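PDB 6RW0: protein angel homolog 2 from Homo sapiens, which acts as a 2',3'-cyclic phosphatase of the CCR4 deadenylase family and probably binds the 3' untranslated regions of mRNA. Local coordinates for residues A[94-99]-A[420-425]; A[117-122]-A[140-145]. One frame throughout, in Å; residues are numbered along the deposited sequence. Where two conformers were deposited one is given.

Contact 1. Residues A[94-99]-A[420-425]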
ATOM      1  N   LYS A  94       3.776  18.551   2.735  1.00 20.38           N
ATOM      2  CA  LYS A  94       3.451  19.899   2.288  1.00 20.68           C
ATOM      3  C   LYS A  94       4.115  20.204   0.955  1.00 20.41           C
ATOM      4  O   LYS A  94       3.510  20.825   0.073  1.00 21.21           O
ATOM      5  CB  LYS A  94       3.885  20.908   3.350  1.00 24.70           C
ATOM      6  CG  LYS A  94       3.502  22.321   3.012  1.00 34.09           C
ATOM      7  CD  LYS A  94       3.671  23.260   4.190  1.00 43.27           C
ATOM      8  CE  LYS A  94       3.330  24.684   3.764  1.00 51.66           C
ATOM      9  NZ  LYS A  94       2.598  25.448   4.812  1.00 57.13           N
ATOM     10  N   HIS A  95       5.357  19.755   0.781  1.00 20.80           N
ATOM     11  CA  HIS A  95       6.100  20.067  -0.427  1.00 21.88           C
ATOM     12  C   HIS A  95       5.427  19.493  -1.664  1.00 21.67           C
ATOM     13  O   HIS A  95       5.304  20.175  -2.689  1.00 23.85           O
ATOM     14  CB  HIS A  95       7.502  19.498  -0.298  1.00 23.77           C
ATOM     15  CG  HIS A  95       8.372  19.808  -1.463  1.00 28.10           C
ATOM     16  ND1 HIS A  95       8.745  18.860  -2.389  1.00 30.12           N
ATOM     17  CD2 HIS A  95       8.926  20.974  -1.866  1.00 32.76           C
ATOM     18  CE1 HIS A  95       9.521  19.424  -3.298  1.00 31.85           C
ATOM     19  NE2 HIS A  95       9.636  20.707  -3.008  1.00 36.26           N
ATOM     20  N   PHE A  96       5.009  18.229  -1.599  1.00 19.40           N
ATOM     21  CA  PHE A  96       4.421  17.588  -2.767  1.00 20.91           C
ATOM     22  C   PHE A  96       2.972  17.974  -2.975  1.00 19.43           C
ATOM     23  O   PHE A  96       2.489  17.890  -4.108  1.00 22.50           O
ATOM     24  CB  PHE A  96       4.622  16.078  -2.693  1.00 22.25           C
ATOM     25  CG  PHE A  96       6.061  15.681  -2.875  1.00 24.70           C
ATOM     26  CD1 PHE A  96       6.707  15.915  -4.074  1.00 28.12           C
ATOM     27  CD2 PHE A  96       6.771  15.120  -1.838  1.00 29.39           C
ATOM     28  CE1 PHE A  96       8.043  15.581  -4.237  1.00 30.98           C
ATOM     29  CE2 PHE A  96       8.097  14.779  -2.001  1.00 32.21           C
ATOM     30  CZ  PHE A  96       8.730  15.011  -3.200  1.00 31.45           C
ATOM     31  N   ASP A  97       2.277  18.405  -1.924  1.00 19.13           N
ATOM     32  CA  ASP A  97       0.918  18.936  -2.053  1.00 19.47           C
ATOM     33  C   ASP A  97       0.022  17.999  -2.866  1.00 19.03           C
ATOM     34  O   ASP A  97      -0.732  18.424  -3.743  1.00 20.33           O
ATOM     35  CB  ASP A  97       0.954  20.349  -2.648  1.00 22.48           C
ATOM     36  CG  ASP A  97      -0.382  21.067  -2.540  1.00 25.51           C
ATOM     37  OD1 ASP A  97      -1.021  20.914  -1.483  1.00 27.62           O
ATOM     38  OD2 ASP A  97      -0.763  21.810  -3.482  1.00 29.22           O
ATOM     39  N   ALA A  98       0.077  16.710  -2.538  1.00 17.33           N
ATOM     40  CA  ALA A  98      -0.701  15.731  -3.287  1.00 16.93           C
ATOM     41  C   ALA A  98      -2.192  15.857  -2.983  1.00 16.38           C
ATOM     42  O   ALA A  98      -2.598  16.195  -1.871  1.00 18.11           O
ATOM     43  CB  ALA A  98      -0.254  14.314  -2.943  1.00 18.44           C
ATOM     44  N   ASP A  99      -3.019  15.522  -3.975  1.00 16.19           N
ATOM     45  CA  ASP A  99      -4.464  15.618  -3.785  1.00 15.97           C
ATOM     46  C   ASP A  99      -5.010  14.521  -2.879  1.00 16.35           C
ATOM     47  O   ASP A  99      -6.020  14.733  -2.190  1.00 17.08           O
ATOM     48  CB  ASP A  99      -5.169  15.545  -5.134  1.00 17.64           C
ATOM     49  CG  ASP A  99      -4.822  16.701  -6.025  1.00 19.23           C
ATOM     50  OD1 ASP A  99      -4.811  17.849  -5.535  1.00 21.81           O
ATOM     51  OD2 ASP A  99      -4.551  16.472  -7.217  1.00 21.45           O
ATOM     52  N   PRO A 420       8.366   7.891   0.041  1.00 14.80           N
ATOM     53  CA  PRO A 420       7.012   8.126  -0.480  1.00 14.93           C
ATOM     54  C   PRO A 420       6.949   7.896  -1.982  1.00 15.58           C
ATOM     55  O   PRO A 420       7.865   8.263  -2.721  1.00 17.95           O
ATOM     56  CB  PRO A 420       6.742   9.595  -0.130  1.00 15.52           C
ATOM     57  CG  PRO A 420       8.108  10.218  -0.083  1.00 15.80           C
ATOM     58  CD  PRO A 420       9.040   9.148   0.433  1.00 14.49           C
ATOM     59  N   LEU A 421       5.852   7.297  -2.427  1.00 14.64           N
ATOM     60  CA  LEU A 421       5.543   7.111  -3.839  1.00 13.47           C
ATOM     61  C   LEU A 421       4.564   8.203  -4.237  1.00 14.47           C
ATOM     62  O   LEU A 421       3.713   8.601  -3.434  1.00 16.02           O
ATOM     63  CB  LEU A 421       4.901   5.740  -4.048  1.00 15.20           C
ATOM     64  CG  LEU A 421       5.849   4.535  -4.085  1.00 16.61           C
ATOM     65  CD1 LEU A 421       6.611   4.323  -2.791  1.00 19.52           C
ATOM     66  CD2 LEU A 421       5.073   3.254  -4.451  1.00 17.65           C
ATOM     67  N   LEU A 422       4.682   8.704  -5.464  1.00 15.91           N
ATOM     68  CA  LEU A 422       3.829   9.805  -5.889  1.00 16.91           C
ATOM     69  C   LEU A 422       3.555   9.683  -7.373  1.00 15.42           C
ATOM     70  O   LEU A 422       4.482   9.476  -8.164  1.00 16.56           O
ATOM     71  CB  LEU A 422       4.497  11.143  -5.566  1.00 18.31           C
ATOM     72  CG  LEU A 422       3.739  12.429  -5.888  1.00 23.98           C
ATOM     73  CD1 LEU A 422       2.469  12.610  -5.067  1.00 25.95           C
ATOM     74  CD2 LEU A 422       4.687  13.631  -5.682  1.00 25.70           C
ATOM     75  N   ALA A 423       2.285   9.836  -7.745  1.00 16.03           N
ATOM     76  CA  ALA A 423       1.858   9.739  -9.128  1.00 15.88           C
ATOM     77  C   ALA A 423       0.873  10.852  -9.433  1.00 16.87           C
ATOM     78  O   ALA A 423       0.102  11.273  -8.564  1.00 17.44           O
ATOM     79  CB  ALA A 423       1.154   8.407  -9.382  1.00 18.44           C
ATOM     80  N   LYS A 424       0.861  11.282 -10.692  1.00 17.13           N
ATOM     81  CA  LYS A 424      -0.181  12.167 -11.196  1.00 19.69           C
ATOM     82  C   LYS A 424      -0.982  11.427 -12.257  1.00 17.47           C
ATOM     83  O   LYS A 424      -0.403  10.882 -13.206  1.00 19.73           O
ATOM     84  CB  LYS A 424       0.370  13.460 -11.785  1.00 26.58           C
ATOM     85  CG  LYS A 424      -0.761  14.417 -12.162  1.00 35.18           C
ATOM     86  CD  LYS A 424      -0.306  15.865 -12.279  1.00 41.82           C
ATOM     87  CE  LYS A 424      -0.964  16.534 -13.474  1.00 47.92           C
ATOM     88  NZ  LYS A 424      -0.911  18.015 -13.403  1.00 52.52           N
ATOM     89  N   PHE A 425      -2.293  11.439 -12.090  1.00 19.92           N
ATOM     90  CA  PHE A 425      -3.225  10.720 -12.976  1.00 20.47           C
ATOM     91  C   PHE A 425      -4.154  11.686 -13.709  1.00 21.93           C
ATOM     92  O   PHE A 425      -4.376  12.773 -13.241  1.00 22.05           O
ATOM     93  CB  PHE A 425      -4.111   9.767 -12.172  1.00 19.19           C
ATOM     94  CG  PHE A 425      -3.383   8.620 -11.529  1.00 17.27           C
ATOM     95  CD1 PHE A 425      -2.867   7.584 -12.277  1.00 18.70           C
ATOM     96  CD2 PHE A 425      -3.230   8.579 -10.161  1.00 16.92           C
ATOM     97  CE1 PHE A 425      -2.194   6.541 -11.670  1.00 17.85           C
ATOM     98  CE2 PHE A 425      -2.553   7.539  -9.563  1.00 16.97           C
ATOM     99  CZ  PHE A 425      -2.044   6.521 -10.315  1.00 16.49           C
TER
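With CG of Leu-422 turned anti to the backbone N (chi1 -178°) and that of Phe-96 anti to its own carbonyl carbon (chi1 -69°), the two side chains are brought together between the last turn of helix 82-96 and strand 421-428. A single methyl carries this meeting: CD2 of Leu-422 lies 3.4 Å from CD1 of Phe-96. The same CD2 is 3.7 Å from Phe-96 CG and 3.9 Å from Phe-96 CB, so it lies against the CB-CG-CD1 side of the aromatic group, approaching the ring obliquely.

The other branch of the leucine reaches past the end of the helix, where CD1 of Leu-422 packs at 3.9 Å against CB of Ala-98. Both arms of one side chain are thus used, one for the helix and one for the segment that leaves it. Between them Asp-97 takes a positive phi of 50°, which ends the helical course, and its CB points away from the strand; Ala-98 then faces the strand again. On the helix side, ND1 of His-95 sits over the centre of one face of the Phe-96 ring.

All contacts between the segments are apolar. Leu-422 also packs on Leu-395 of strand 390-395, as does Phe-96, while Met-55 and Ser-53 of strand 49-58 meet Phe-96 and Ala-98. Strand 421-428 runs between these two neighbours, and the C-terminal end of helix 82-96 therefore lies across three adjacent strands of the sheet before the chain enters strand 100-107.

Contact 2. Residues A[117-122]-A[140-145]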
ATOM      1  N   PRO A 117      -4.493  17.039  12.902  1.00 16.75           N
ATOM      2  CA  PRO A 117      -4.671  18.479  12.896  1.00 16.71           C
ATOM      3  C   PRO A 117      -3.786  19.152  11.837  1.00 19.04           C
ATOM      4  O   PRO A 117      -4.225  20.037  11.211  1.00 18.54           O
ATOM      5  CB  PRO A 117      -4.291  18.902  14.316  1.00 18.87           C
ATOM      6  CG  PRO A 117      -4.511  17.680  15.130  1.00 21.46           C
ATOM      7  CD  PRO A 117      -4.078  16.563  14.215  1.00 16.86           C
ATOM      8  N   SER A 118      -2.554  18.693  11.676  1.00 17.98           N
ATOM      9  CA  SER A 118      -1.659  19.305  10.702  1.00 18.86           C
ATOM     10  C   SER A 118      -2.166  19.096   9.283  1.00 18.54           C
ATOM     11  O   SER A 118      -2.146  20.025   8.471  1.00 21.41           O
ATOM     12  CB  SER A 118      -0.241  18.749  10.860  1.00 20.24           C
ATOM     13  OG  SER A 118       0.320  19.131  12.108  1.00 21.77           O
ATOM     14  N   LEU A 119      -2.652  17.896   8.967  1.00 18.04           N
ATOM     15  CA  LEU A 119      -3.163  17.661   7.624  1.00 17.72           C
ATOM     16  C   LEU A 119      -4.458  18.427   7.375  1.00 18.17           C
ATOM     17  O   LEU A 119      -4.666  18.939   6.269  1.00 19.07           O
ATOM     18  CB  LEU A 119      -3.354  16.166   7.387  1.00 18.10           C
ATOM     19  CG  LEU A 119      -2.069  15.339   7.429  1.00 16.93           C
ATOM     20  CD1 LEU A 119      -2.340  13.851   7.232  1.00 18.35           C
ATOM     21  CD2 LEU A 119      -1.079  15.830   6.368  1.00 21.62           C
ATOM     22  N   GLU A 120      -5.302  18.462   8.389  1.00 17.33           N
ATOM     23  CA  GLU A 120      -6.546  19.273   8.214  0.64 18.36           C
ATOM     24  C   GLU A 120      -6.282  20.801   7.951  1.00 19.99           C
ATOM     25  O   GLU A 120      -6.829  21.566   7.026  1.00 24.48           O
ATOM     26  CB  GLU A 120      -7.504  19.087   9.394  0.64 20.85           C
ATOM     27  CG  GLU A 120      -8.028  17.663   9.547  0.64 22.82           C
ATOM     28  CD  GLU A 120      -9.330  17.264   8.861  0.64 28.50           C
ATOM     29  OE1 GLU A 120     -10.246  18.092   8.821  0.64 33.28           O
ATOM     30  OE2 GLU A 120      -9.431  16.105   8.407  0.64 23.37           O
ATOM     31  N   SER A 121      -5.165  21.256   8.556  1.00 20.56           N
ATOM     32  CA  SER A 121      -4.784  22.647   8.335  0.55 22.00           C
ATOM     33  C   SER A 121      -4.324  22.880   6.901  1.00 22.61           C
ATOM     34  O   SER A 121      -4.427  24.005   6.398  1.00 26.63           O
ATOM     35  CB  SER A 121      -3.705  23.079   9.332  0.55 24.78           C
ATOM     36  OG  SER A 121      -2.439  22.533   9.011  0.55 28.71           O
ATOM     37  N   LEU A 122      -3.819  21.842   6.234  1.00 21.80           N
ATOM     38  CA  LEU A 122      -3.380  21.919   4.847  1.00 20.19           C
ATOM     39  C   LEU A 122      -4.519  21.716   3.852  1.00 21.11           C
ATOM     40  O   LEU A 122      -4.279  21.759   2.638  1.00 23.40           O
ATOM     41  CB  LEU A 122      -2.291  20.874   4.576  1.00 21.87           C
ATOM     42  CG  LEU A 122      -0.965  21.003   5.325  1.00 25.68           C
ATOM     43  CD1 LEU A 122      -0.025  19.849   5.013  1.00 27.72           C
ATOM     44  CD2 LEU A 122      -0.314  22.350   4.988  1.00 27.24           C
ATOM     45  N   ALA A 140      -4.334   5.548   6.898  1.00 14.20           N
ATOM     46  CA  ALA A 140      -5.159   6.727   6.703  1.00 13.50           C
ATOM     47  C   ALA A 140      -5.284   7.001   5.213  1.00 13.54           C
ATOM     48  O   ALA A 140      -4.340   6.777   4.453  1.00 15.75           O
ATOM     49  CB  ALA A 140      -4.597   7.955   7.421  1.00 15.77           C
ATOM     50  N   ILE A 141      -6.461   7.454   4.796  1.00 14.31           N
ATOM     51  CA  ILE A 141      -6.648   8.028   3.467  1.00 13.57           C
ATOM     52  C   ILE A 141      -7.150   9.447   3.663  1.00 14.59           C
ATOM     53  O   ILE A 141      -8.154   9.666   4.349  1.00 15.07           O
ATOM     54  CB  ILE A 141      -7.612   7.221   2.583  1.00 14.89           C
ATOM     55  CG1 ILE A 141      -7.105   5.803   2.351  1.00 15.12           C
ATOM     56  CG2 ILE A 141      -7.765   7.918   1.225  1.00 15.01           C
ATOM     57  CD1 ILE A 141      -8.110   4.876   1.635  1.00 14.97           C
ATOM     58  N   CYS A 142      -6.448  10.402   3.070  1.00 13.61           N
ATOM     59  CA  CYS A 142      -6.749  11.815   3.207  1.00 14.75           C
ATOM     60  C   CYS A 142      -6.882  12.399   1.812  1.00 15.45           C
ATOM     61  O   CYS A 142      -6.223  11.947   0.875  1.00 17.94           O
ATOM     62  CB  CYS A 142      -5.614  12.524   3.949  1.00 16.75           C
ATOM     63  SG  CYS A 142      -5.046  11.678   5.459  1.00 19.22           S
ATOM     64  N   PHE A 143      -7.731  13.390   1.639  1.00 14.94           N
ATOM     65  CA  PHE A 143      -7.925  13.973   0.295  1.00 15.20           C
ATOM     66  C   PHE A 143      -8.248  15.460   0.433  1.00 17.52           C
ATOM     67  O   PHE A 143      -8.780  15.855   1.427  1.00 16.16           O
ATOM     68  CB  PHE A 143      -9.008  13.203  -0.463  1.00 15.97           C
ATOM     69  CG  PHE A 143     -10.361  13.326   0.169  1.00 16.98           C
ATOM     70  CD1 PHE A 143     -10.833  12.378   1.047  1.00 16.44           C
ATOM     71  CD2 PHE A 143     -11.116  14.450  -0.066  1.00 18.53           C
ATOM     72  CE1 PHE A 143     -12.070  12.537   1.632  1.00 19.16           C
ATOM     73  CE2 PHE A 143     -12.347  14.608   0.521  1.00 19.05           C
ATOM     74  CZ  PHE A 143     -12.819  13.647   1.357  1.00 18.50           C
ATOM     75  N   LYS A 144      -7.830  16.252  -0.540  1.00 16.31           N
ATOM     76  CA  LYS A 144      -8.093  17.705  -0.489  1.00 16.50           C
ATOM     77  C   LYS A 144      -9.598  17.897  -0.630  1.00 18.21           C
ATOM     78  O   LYS A 144     -10.134  17.445  -1.604  1.00 18.06           O
ATOM     79  CB  LYS A 144      -7.346  18.418  -1.617  1.00 17.21           C
ATOM     80  CG  LYS A 144      -5.843  18.471  -1.432  1.00 19.07           C
ATOM     81  CD  LYS A 144      -5.420  19.229  -0.217  1.00 18.40           C
ATOM     82  CE  LYS A 144      -3.969  19.649  -0.261  1.00 21.13           C
ATOM     83  NZ  LYS A 144      -3.752  20.682  -1.290  1.00 24.29           N
ATOM     84  N   HIS A 145     -10.242  18.646   0.256  1.00 18.01           N
ATOM     85  CA  HIS A 145     -11.710  18.850   0.134  1.00 22.70           C
ATOM     86  C   HIS A 145     -12.039  19.759  -1.056  1.00 23.73           C
ATOM     87  O   HIS A 145     -13.135  19.681  -1.505  1.00 23.97           O
ATOM     88  CB  HIS A 145     -12.375  19.174   1.470  1.00 34.27           C
ATOM     89  CG  HIS A 145     -11.648  20.131   2.311  1.00 39.39           C
ATOM     90  ND1 HIS A 145     -11.506  21.435   1.946  1.00 46.84           N
ATOM     91  CD2 HIS A 145     -11.073  19.989   3.514  1.00 42.24           C
ATOM     92  CE1 HIS A 145     -10.838  22.064   2.882  1.00 49.07           C
ATOM     93  NE2 HIS A 145     -10.557  21.195   3.845  1.00 47.46           N
TER
HETATM   94  O   HOH W   1      -9.331  20.708   6.345  1.00 39.84           O
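Helix 108-121 packs on the sheet face formed in part by strand 137-144, with Leu-119 of the helix set against Cys-142 of the strand. CD1 of Leu-119 lies 3.9 Å from SG of Cys-142, a purely apolar approach of one branch end to the sulfur. Both CB atoms point across the interface, and SG is turned anti to its carbonyl carbon (chi1 -47°), beside the backbone N. Leu-101 and Cys-126 from the strands flanking 137-144 touch both residues, and Ile-93 of helix 82-96 also meets Leu-119, closing a small buried layer of leucine, isoleucine and cysteine side chains.

Nearer the end of the helix the contact changes character. The chain of Lys-144, bent at chi2 and again at chi4 (69°), passes by Leu-122 with its CE 3.6 Å from the carbonyl O of Leu-122. NZ is farther from it, at 4.1 Å from O of Leu-122, and is instead in a salt bridge with Asp-97; the lysine also makes a cation-pi contact with Tyr-124. Farther out, a water joins the two segments: it appears to donate to O of Glu-120 (2.7 Å), a link that is less certain because Glu-120 was modelled in two conformers, and lies 2.8 Å from NE2 of His-145, at the ring edge and in the ring plane.

Such a helix, leading by way of strand 124-130 into the antiparallel strand 137-144 and laying Leu-119 over the pair, is part of the layered alpha/beta architecture of the DNase I-like endonuclease/exonuclease/phosphatase fold.

The centres of the two contacts are 13 Å apart, and both place a helix end on the same mixed sheet. Contact 1 joins the more distant parts of the chain, 94-99 with 420-425, and contact 2, between 117-122 and 140-145, is a local one whose residues all fall within that span. They are joined directly: OD1 of Asp-97 reaches NZ of Lys-144 at 2.7 Å, and O of Asp-99 lies 2.9 Å from N of Lys-144, a probable hydrogen bond where strand 137-144 runs alongside the entry to 100-107. Together they set the C-terminal ends of successive helices, 82-96 and 108-121, against one sheet, from the C-terminal strand to near its 124-130 edge.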